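Local coordinates for protein carbon monoxide oxidation system transcription regulator CooA-1 (Carboxydothermus hydrogenoformans, PDB 2FMY) that senses carbon monoxide through a bound haem and, as a CRP-family transcription regulator, probably activates genes for carbon monoxide oxidation by binding DNA, at residues E18-V23 with E108-S113; R57-Y62 with F85-E90; L168-I173 with L197-Q202. All blocks are in the same frame, centred on the assembly; numbering follows the deposited sequence.

Contact 1 of 3, residues E18-V23 with E108-S113; sequences EEYSGV and EFPAFS
Y20 and F109 meet as a T-shaped (edge-to-face) aromatic pair: the CD1 edge of F109 stands over the centre of the tyrosine ring, the centroids are 5.0 Å apart and the planes are inclined at 54°. On one face of the F109 ring V23 makes a CH-pi contact, its CG2 lying 3.5 Å from the F109 ring centroid and almost on the ring normal. E108 CG lies over the opposite face, toward the rim, while the carbonyl O of E19 meets the ring edge in plane, 3.4 Å from F109 CE1. V23 divides its two methyls: with CG1 anti to the backbone N (chi1 -180°), that branch packs on F112, V23 CG1 to F112 CZ 3.8 Å. The one hydrogen bond across the contact runs from A111 N to Y20 OH, 3.0 Å long and fairly straight at 160°. It anchors the phenol in the turn after E108, with A111 CB 3.2 Å from Y20 OH. L11 and V14 of helix 11-14 and I105 of helix 99-108 pack against the cluster. Aromatic and aliphatic side chains thus pin the loop before strand 28-32 to the junction between helix 99-108 and the long helix 111-135, the dimerisation helix of the CRP-type fold.

Contact 2 of 3, residues R57-Y62 with F85-E90; sequences RVYLAY and FIQAME
R57-A61 and F85-A88 run antiparallel, with R57 facing Q87 and Y59 facing F85 in hydrogen-bonded pairs and V58 facing I86 in the non-hydrogen-bonded pair between them. Four backbone bonds join the strands, among them R57 N to Q87 O at 2.7 Å and F85 N to Y59 O at 2.8 Å. R57, Y59, F85 and Q87 share one face of the sheet, and there the tyrosine ring is layered between two neighbours. F85 CB sits over one side, 3.4 Å from Y59 CZ, and R57 NH2 lies above the centre of the other, 3.6 Å from the ring plane. Y59 reaches this place with CG set between its backbone N and carbonyl carbon (chi1 66°), which swings the ring across toward F85. The two aromatic rings themselves barely overlap. R57 NH2 donates, in the plane of its own guanidinium, to Q87 OE1 at 3.2 Å, and it also forms a salt bridge with E66, while Q87 NE2 bonds to K35 O. An alanine in place of Y59 would probably leave F85 CB and one face of the guanidinium without the ring they pack on. A61 CB packs on F85 CD2 at 3.7 Å. On the other face are V58 and I86. Strand 66-73 flanks 55-61 and strand 37-39 flanks 85-88, placing the contact between the two central strands of a four-stranded antiparallel sheet.

Contact 3 of 3, residues L168-I173 with L197-Q202; sequences LNTEEI and LERVNQ
Q202 crosses T170 at about a right angle and brings its amide oxygen to the first turn of helix 170-177. T170 N donates to Q202 OE1 at 3.1 Å, in the amide plane and on a lone pair, with an N-H...O angle of 158°. Q202 CG lies anti to its carbonyl carbon (chi1 -67°), and from there the extended chain carries OE1 to the helix start. T170 OG1 also lies 3.1 Å from Q202 OE1. A water donates to Q202 OE1 and accepts from E171 N, linking the same oxygen to a second helix amide. The side chains of N169 and Q202 run alongside each other in the same direction, their amide planes 32° apart, with N169 CB 3.6 Å from Q202 OE1. N169 is the N-cap: its OD1 accepts from E172 N at 3.0 Å, and E172 OE1 accepts a hydrogen bond from N169 N, completing a capping box. R199 turns its guanidinium edge to T170, R199 NH2 lying 3.7 Å from T170 OG1, and one water bridges these two atoms. Another water bonds both T170 OG1 and Q202 O. The other end of the guanidinium, NH1 of R199, is held by N189 and S185 of helix 181-193, and R181 of that helix touches T170. The contact thus ties the start of helix 170-177, in the Crp-like helix-turn-helix domain, to the turn between strands 197-199 and 204-207.

How the contacts relate
Contacts 1 and 2 belong to the sensory half of the chain, and contact 3 to the Crp-like helix-turn-helix domain. Along the sequence contact 2 falls between the two segments of contact 1; their centres are 28 Å apart and their nearest atoms about 14 Å. Both lie near haem: the side chains of F112 in contact 1 and V58 in contact 2 are each about 8 Å from one, against about 13 Å for R199 in contact 3. Contact 3 follows later in the chain, its centre 48 Å from that of contact 1 and 35 Å from that of contact 2, across the chain's centre from both.

Contact 1 of 3, residues E18-V23 with E108-S113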
# COMPACT_ATOMS: atom_id res chain seq x y z
N GLU A 18 26.11 14.06 16.01
CA GLU A 18 26.24 13.95 17.47
C GLU A 18 24.95 13.54 18.18
O GLU A 18 24.98 12.72 19.09
CB GLU A 18 26.76 15.26 18.07
CG GLU A 18 28.22 15.55 17.76
CD GLU A 18 29.11 14.34 18.01
OE1 GLU A 18 29.73 13.85 17.04
OE2 GLU A 18 29.16 13.87 19.16
N GLU A 19 23.82 14.12 17.75
CA GLU A 19 22.52 13.88 18.37
C GLU A 19 22.12 12.40 18.28
O GLU A 19 21.35 11.91 19.11
CB GLU A 19 21.47 14.76 17.68
CG GLU A 19 20.10 14.79 18.37
CD GLU A 19 19.11 15.73 17.69
OE1 GLU A 19 18.75 16.77 18.30
OE2 GLU A 19 18.70 15.42 16.55
N TYR A 20 22.66 11.71 17.28
CA TYR A 20 22.38 10.31 17.01
C TYR A 20 23.49 9.37 17.49
O TYR A 20 23.57 8.24 17.05
CB TYR A 20 22.13 10.11 15.50
CG TYR A 20 20.74 10.48 15.03
CD1 TYR A 20 20.26 11.78 15.20
CD2 TYR A 20 19.91 9.55 14.41
CE1 TYR A 20 18.99 12.14 14.79
CE2 TYR A 20 18.64 9.90 13.98
CZ TYR A 20 18.18 11.20 14.19
OH TYR A 20 16.93 11.58 13.77
N SER A 21 24.36 9.85 18.39
CA SER A 21 25.43 9.00 18.93
C SER A 21 24.82 7.77 19.59
O SER A 21 23.75 7.87 20.20
CB SER A 21 26.30 9.76 19.94
OG SER A 21 26.89 10.91 19.36
N GLY A 22 25.48 6.63 19.44
CA GLY A 22 24.99 5.38 20.04
C GLY A 22 24.00 4.55 19.23
O GLY A 22 23.88 3.34 19.44
N VAL A 23 23.30 5.17 18.29
CA VAL A 23 22.26 4.47 17.51
C VAL A 23 22.85 3.40 16.59
O VAL A 23 22.34 2.28 16.51
CB VAL A 23 21.37 5.45 16.70
CG1 VAL A 23 20.29 4.68 15.92
CG2 VAL A 23 20.72 6.43 17.63
N GLU A 108 12.37 7.97 19.32
CA GLU A 108 13.23 9.04 19.85
C GLU A 108 14.03 9.79 18.78
O GLU A 108 14.40 10.95 18.98
CB GLU A 108 14.18 8.46 20.90
CG GLU A 108 15.00 9.52 21.64
CD GLU A 108 15.86 8.95 22.74
OE1 GLU A 108 15.78 7.72 23.01
OE2 GLU A 108 16.60 9.75 23.35
N PHE A 109 14.29 9.11 17.67
CA PHE A 109 15.15 9.63 16.62
C PHE A 109 14.33 9.82 15.34
O PHE A 109 14.15 8.87 14.58
CB PHE A 109 16.35 8.70 16.41
CG PHE A 109 17.24 8.57 17.63
CD1 PHE A 109 18.20 9.54 17.91
CD2 PHE A 109 17.11 7.49 18.49
CE1 PHE A 109 19.02 9.44 19.04
CE2 PHE A 109 17.92 7.37 19.63
CZ PHE A 109 18.89 8.35 19.90
N PRO A 110 13.81 11.05 15.11
CA PRO A 110 12.77 11.34 14.10
C PRO A 110 13.12 11.05 12.64
O PRO A 110 12.21 10.84 11.85
CB PRO A 110 12.53 12.85 14.27
CG PRO A 110 13.04 13.17 15.65
CD PRO A 110 14.21 12.27 15.83
N ALA A 111 14.40 11.04 12.29
CA ALA A 111 14.79 10.77 10.90
C ALA A 111 14.33 9.40 10.40
O ALA A 111 14.06 9.24 9.21
CB ALA A 111 16.30 10.91 10.73
N PHE A 112 14.24 8.42 11.30
CA PHE A 112 13.85 7.07 10.90
C PHE A 112 12.41 7.03 10.39
O PHE A 112 12.15 6.50 9.32
CB PHE A 112 14.06 6.04 12.02
CG PHE A 112 15.51 5.68 12.27
CD1 PHE A 112 16.27 6.40 13.18
CD2 PHE A 112 16.11 4.63 11.58
CE1 PHE A 112 17.61 6.08 13.41
CE2 PHE A 112 17.46 4.29 11.80
CZ PHE A 112 18.20 5.02 12.73
N SER A 113 11.47 7.62 11.13
CA SER A 113 10.08 7.58 10.68
C SER A 113 9.85 8.40 9.41
O SER A 113 8.99 8.07 8.60
CB SER A 113 9.13 8.01 11.79
OG SER A 113 9.36 9.36 12.12

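Contact 2 of 3, residues R57-Y62 with F85-E90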
# COMPACT_ATOMS: atom_id res chain seq x y z
N ARG A 57 15.66 -5.09 -3.90
CA ARG A 57 14.33 -5.15 -4.49
C ARG A 57 13.35 -5.80 -3.52
O ARG A 57 13.60 -6.90 -3.00
CB ARG A 57 14.37 -5.94 -5.81
CG ARG A 57 13.04 -5.93 -6.54
CD ARG A 57 13.16 -6.43 -7.96
NE ARG A 57 13.43 -7.86 -8.04
CZ ARG A 57 12.54 -8.78 -8.38
NH1 ARG A 57 11.29 -8.44 -8.70
NH2 ARG A 57 12.90 -10.06 -8.42
N VAL A 58 12.25 -5.09 -3.27
CA VAL A 58 11.12 -5.62 -2.52
C VAL A 58 10.04 -6.01 -3.54
O VAL A 58 9.63 -5.18 -4.37
CB VAL A 58 10.56 -4.59 -1.50
CG1 VAL A 58 9.41 -5.19 -0.69
CG2 VAL A 58 11.69 -4.09 -0.56
N TYR A 59 9.61 -7.27 -3.50
CA TYR A 59 8.68 -7.79 -4.50
C TYR A 59 7.74 -8.90 -4.02
O TYR A 59 8.01 -9.57 -3.03
CB TYR A 59 9.46 -8.27 -5.74
CG TYR A 59 10.37 -9.46 -5.50
CD1 TYR A 59 11.59 -9.31 -4.83
CD2 TYR A 59 10.01 -10.72 -5.96
CE1 TYR A 59 12.42 -10.41 -4.61
CE2 TYR A 59 10.83 -11.82 -5.74
CZ TYR A 59 12.04 -11.66 -5.08
OH TYR A 59 12.84 -12.74 -4.87
N LEU A 60 6.64 -9.07 -4.73
CA LEU A 60 5.71 -10.18 -4.51
C LEU A 60 6.03 -11.23 -5.55
O LEU A 60 6.28 -10.89 -6.70
CB LEU A 60 4.26 -9.73 -4.70
CG LEU A 60 3.66 -8.65 -3.80
CD1 LEU A 60 2.28 -8.25 -4.34
CD2 LEU A 60 3.55 -9.12 -2.36
N ALA A 61 6.03 -12.50 -5.14
CA ALA A 61 6.36 -13.60 -6.05
C ALA A 61 5.25 -14.64 -6.11
O ALA A 61 4.77 -15.11 -5.08
CB ALA A 61 7.69 -14.25 -5.67
N TYR A 62 4.87 -14.97 -7.34
CA TYR A 62 3.91 -16.03 -7.62
C TYR A 62 4.62 -17.01 -8.56
O TYR A 62 5.73 -16.71 -9.04
CB TYR A 62 2.62 -15.46 -8.23
CG TYR A 62 2.01 -14.33 -7.39
CD1 TYR A 62 2.26 -12.99 -7.69
CD2 TYR A 62 1.21 -14.62 -6.28
CE1 TYR A 62 1.72 -11.96 -6.92
CE2 TYR A 62 0.66 -13.60 -5.50
CZ TYR A 62 0.92 -12.27 -5.82
OH TYR A 62 0.38 -11.27 -5.06
N PHE A 85 9.11 -10.75 -0.76
CA PHE A 85 10.48 -11.23 -0.84
C PHE A 85 11.42 -10.02 -0.94
O PHE A 85 11.01 -8.93 -1.38
CB PHE A 85 10.68 -12.16 -2.03
CG PHE A 85 10.00 -13.50 -1.89
CD1 PHE A 85 10.71 -14.62 -1.47
CD2 PHE A 85 8.64 -13.65 -2.19
CE1 PHE A 85 10.11 -15.87 -1.35
CE2 PHE A 85 8.02 -14.90 -2.08
CZ PHE A 85 8.75 -16.01 -1.65
N ILE A 86 12.66 -10.21 -0.51
CA ILE A 86 13.65 -9.13 -0.49
C ILE A 86 14.95 -9.66 -1.08
O ILE A 86 15.54 -10.60 -0.54
CB ILE A 86 13.85 -8.56 0.94
CG1 ILE A 86 12.53 -7.94 1.45
CG2 ILE A 86 14.96 -7.51 0.96
CD1 ILE A 86 12.57 -7.54 2.92
N GLN A 87 15.38 -9.08 -2.20
CA GLN A 87 16.54 -9.56 -2.95
C GLN A 87 17.55 -8.45 -3.20
O GLN A 87 17.16 -7.31 -3.46
CB GLN A 87 16.07 -10.15 -4.29
CG GLN A 87 17.17 -10.73 -5.17
CD GLN A 87 16.64 -11.24 -6.50
OE1 GLN A 87 15.81 -10.60 -7.13
NE2 GLN A 87 17.13 -12.40 -6.94
N ALA A 88 18.83 -8.79 -3.12
CA ALA A 88 19.92 -7.86 -3.43
C ALA A 88 20.07 -7.74 -4.95
O ALA A 88 20.29 -8.74 -5.64
CB ALA A 88 21.23 -8.32 -2.80
N MET A 89 19.95 -6.52 -5.46
CA MET A 89 20.07 -6.29 -6.91
C MET A 89 21.53 -6.17 -7.31
O MET A 89 21.86 -6.24 -8.50
CB MET A 89 19.30 -5.05 -7.33
CG MET A 89 17.82 -5.31 -7.50
SD MET A 89 16.92 -3.75 -7.46
CE MET A 89 17.34 -3.10 -9.09
N GLU A 90 22.37 -5.98 -6.31
CA GLU A 90 23.82 -5.89 -6.46
C GLU A 90 24.44 -6.21 -5.11
O GLU A 90 23.71 -6.37 -4.13
CB GLU A 90 24.21 -4.48 -6.93
CG GLU A 90 23.68 -3.36 -6.05
CD GLU A 90 23.90 -2.00 -6.69
OE1 GLU A 90 24.68 -1.20 -6.12
OE2 GLU A 90 23.32 -1.76 -7.77

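Contact 3 of 3, residues L168-I173 with L197-Q202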
# COMPACT_ATOMS: atom_id res chain seq x y z
N LEU A 168 -8.45 11.46 -31.06
CA LEU A 168 -9.66 11.00 -30.39
C LEU A 168 -9.66 11.51 -28.95
O LEU A 168 -8.60 11.64 -28.34
CB LEU A 168 -9.73 9.46 -30.41
CG LEU A 168 -9.77 8.75 -31.77
CD1 LEU A 168 -9.70 7.23 -31.61
CD2 LEU A 168 -10.99 9.14 -32.58
N ASN A 169 -10.85 11.83 -28.44
CA ASN A 169 -11.00 12.17 -27.03
C ASN A 169 -11.17 10.89 -26.19
O ASN A 169 -11.20 9.79 -26.75
CB ASN A 169 -12.10 13.22 -26.79
CG ASN A 169 -13.52 12.69 -27.03
OD1 ASN A 169 -13.79 11.49 -26.88
ND2 ASN A 169 -14.43 13.59 -27.36
N THR A 170 -11.26 11.02 -24.87
CA THR A 170 -11.24 9.87 -23.96
C THR A 170 -12.39 8.90 -24.21
O THR A 170 -12.18 7.68 -24.20
CB THR A 170 -11.20 10.31 -22.47
OG1 THR A 170 -10.15 11.27 -22.30
CG2 THR A 170 -10.94 9.12 -21.54
N GLU A 171 -13.59 9.43 -24.45
CA GLU A 171 -14.75 8.60 -24.80
C GLU A 171 -14.56 7.82 -26.11
O GLU A 171 -14.90 6.64 -26.19
CB GLU A 171 -16.04 9.44 -24.89
CG GLU A 171 -16.90 9.42 -23.62
CD GLU A 171 -17.55 8.05 -23.33
OE1 GLU A 171 -17.42 7.11 -24.15
OE2 GLU A 171 -18.19 7.92 -22.26
N GLU A 172 -14.03 8.50 -27.13
CA GLU A 172 -13.82 7.88 -28.43
C GLU A 172 -12.77 6.77 -28.38
O GLU A 172 -12.93 5.72 -29.03
CB GLU A 172 -13.47 8.92 -29.49
CG GLU A 172 -14.65 9.74 -29.98
CD GLU A 172 -14.25 11.03 -30.67
OE1 GLU A 172 -13.14 11.53 -30.42
OE2 GLU A 172 -15.05 11.56 -31.46
N ILE A 173 -11.70 7.00 -27.61
CA ILE A 173 -10.65 6.00 -27.38
C ILE A 173 -11.25 4.78 -26.69
O ILE A 173 -11.01 3.65 -27.11
CB ILE A 173 -9.48 6.57 -26.52
CG1 ILE A 173 -8.76 7.72 -27.24
CG2 ILE A 173 -8.46 5.47 -26.18
CD1 ILE A 173 -7.95 8.62 -26.29
N LEU A 197 4.19 9.34 -19.17
CA LEU A 197 3.60 10.39 -19.99
C LEU A 197 2.95 11.53 -19.20
O LEU A 197 2.76 11.44 -17.99
CB LEU A 197 2.56 9.79 -20.95
CG LEU A 197 1.32 9.09 -20.38
CD1 LEU A 197 0.17 10.09 -20.06
CD2 LEU A 197 0.85 8.03 -21.37
N GLU A 198 2.62 12.59 -19.93
CA GLU A 198 1.80 13.67 -19.42
C GLU A 198 0.59 13.85 -20.33
O GLU A 198 0.70 13.72 -21.54
CB GLU A 198 2.58 14.99 -19.39
CG GLU A 198 3.80 15.00 -18.47
CD GLU A 198 3.47 14.85 -16.99
OE1 GLU A 198 4.37 14.41 -16.24
OE2 GLU A 198 2.34 15.16 -16.57
N ARG A 199 -0.55 14.18 -19.74
CA ARG A 199 -1.76 14.44 -20.50
C ARG A 199 -1.93 15.95 -20.71
O ARG A 199 -2.21 16.67 -19.75
CB ARG A 199 -2.99 13.89 -19.74
CG ARG A 199 -2.96 12.38 -19.49
CD ARG A 199 -4.11 11.96 -18.61
NE ARG A 199 -5.35 11.83 -19.37
CZ ARG A 199 -6.55 11.59 -18.84
NH1 ARG A 199 -6.71 11.43 -17.52
NH2 ARG A 199 -7.60 11.48 -19.63
N VAL A 200 -1.76 16.42 -21.94
CA VAL A 200 -1.97 17.84 -22.24
C VAL A 200 -3.46 18.18 -22.24
O VAL A 200 -3.88 19.21 -21.71
CB VAL A 200 -1.32 18.25 -23.60
CG1 VAL A 200 -1.53 19.74 -23.88
CG2 VAL A 200 0.16 17.91 -23.64
N ASN A 201 -4.25 17.31 -22.86
CA ASN A 201 -5.71 17.37 -22.84
C ASN A 201 -6.21 15.97 -23.21
O ASN A 201 -5.45 15.00 -23.11
CB ASN A 201 -6.24 18.44 -23.81
CG ASN A 201 -5.59 18.37 -25.18
OD1 ASN A 201 -5.53 17.31 -25.80
ND2 ASN A 201 -5.10 19.50 -25.66
N GLN A 202 -7.46 15.85 -23.65
CA GLN A 202 -8.03 14.53 -23.98
C GLN A 202 -7.43 13.90 -25.23
O GLN A 202 -7.51 12.68 -25.41
CB GLN A 202 -9.54 14.61 -24.11
CG GLN A 202 -10.26 14.92 -22.79
CD GLN A 202 -11.72 14.61 -22.85
OE1 GLN A 202 -12.11 13.50 -23.22
NE2 GLN A 202 -12.55 15.57 -22.46
O HOH W 1 -7.49 11.09 -23.36
O HOH W 2 -10.48 12.24 -19.57
O HOH W 3 -14.30 12.28 -23.54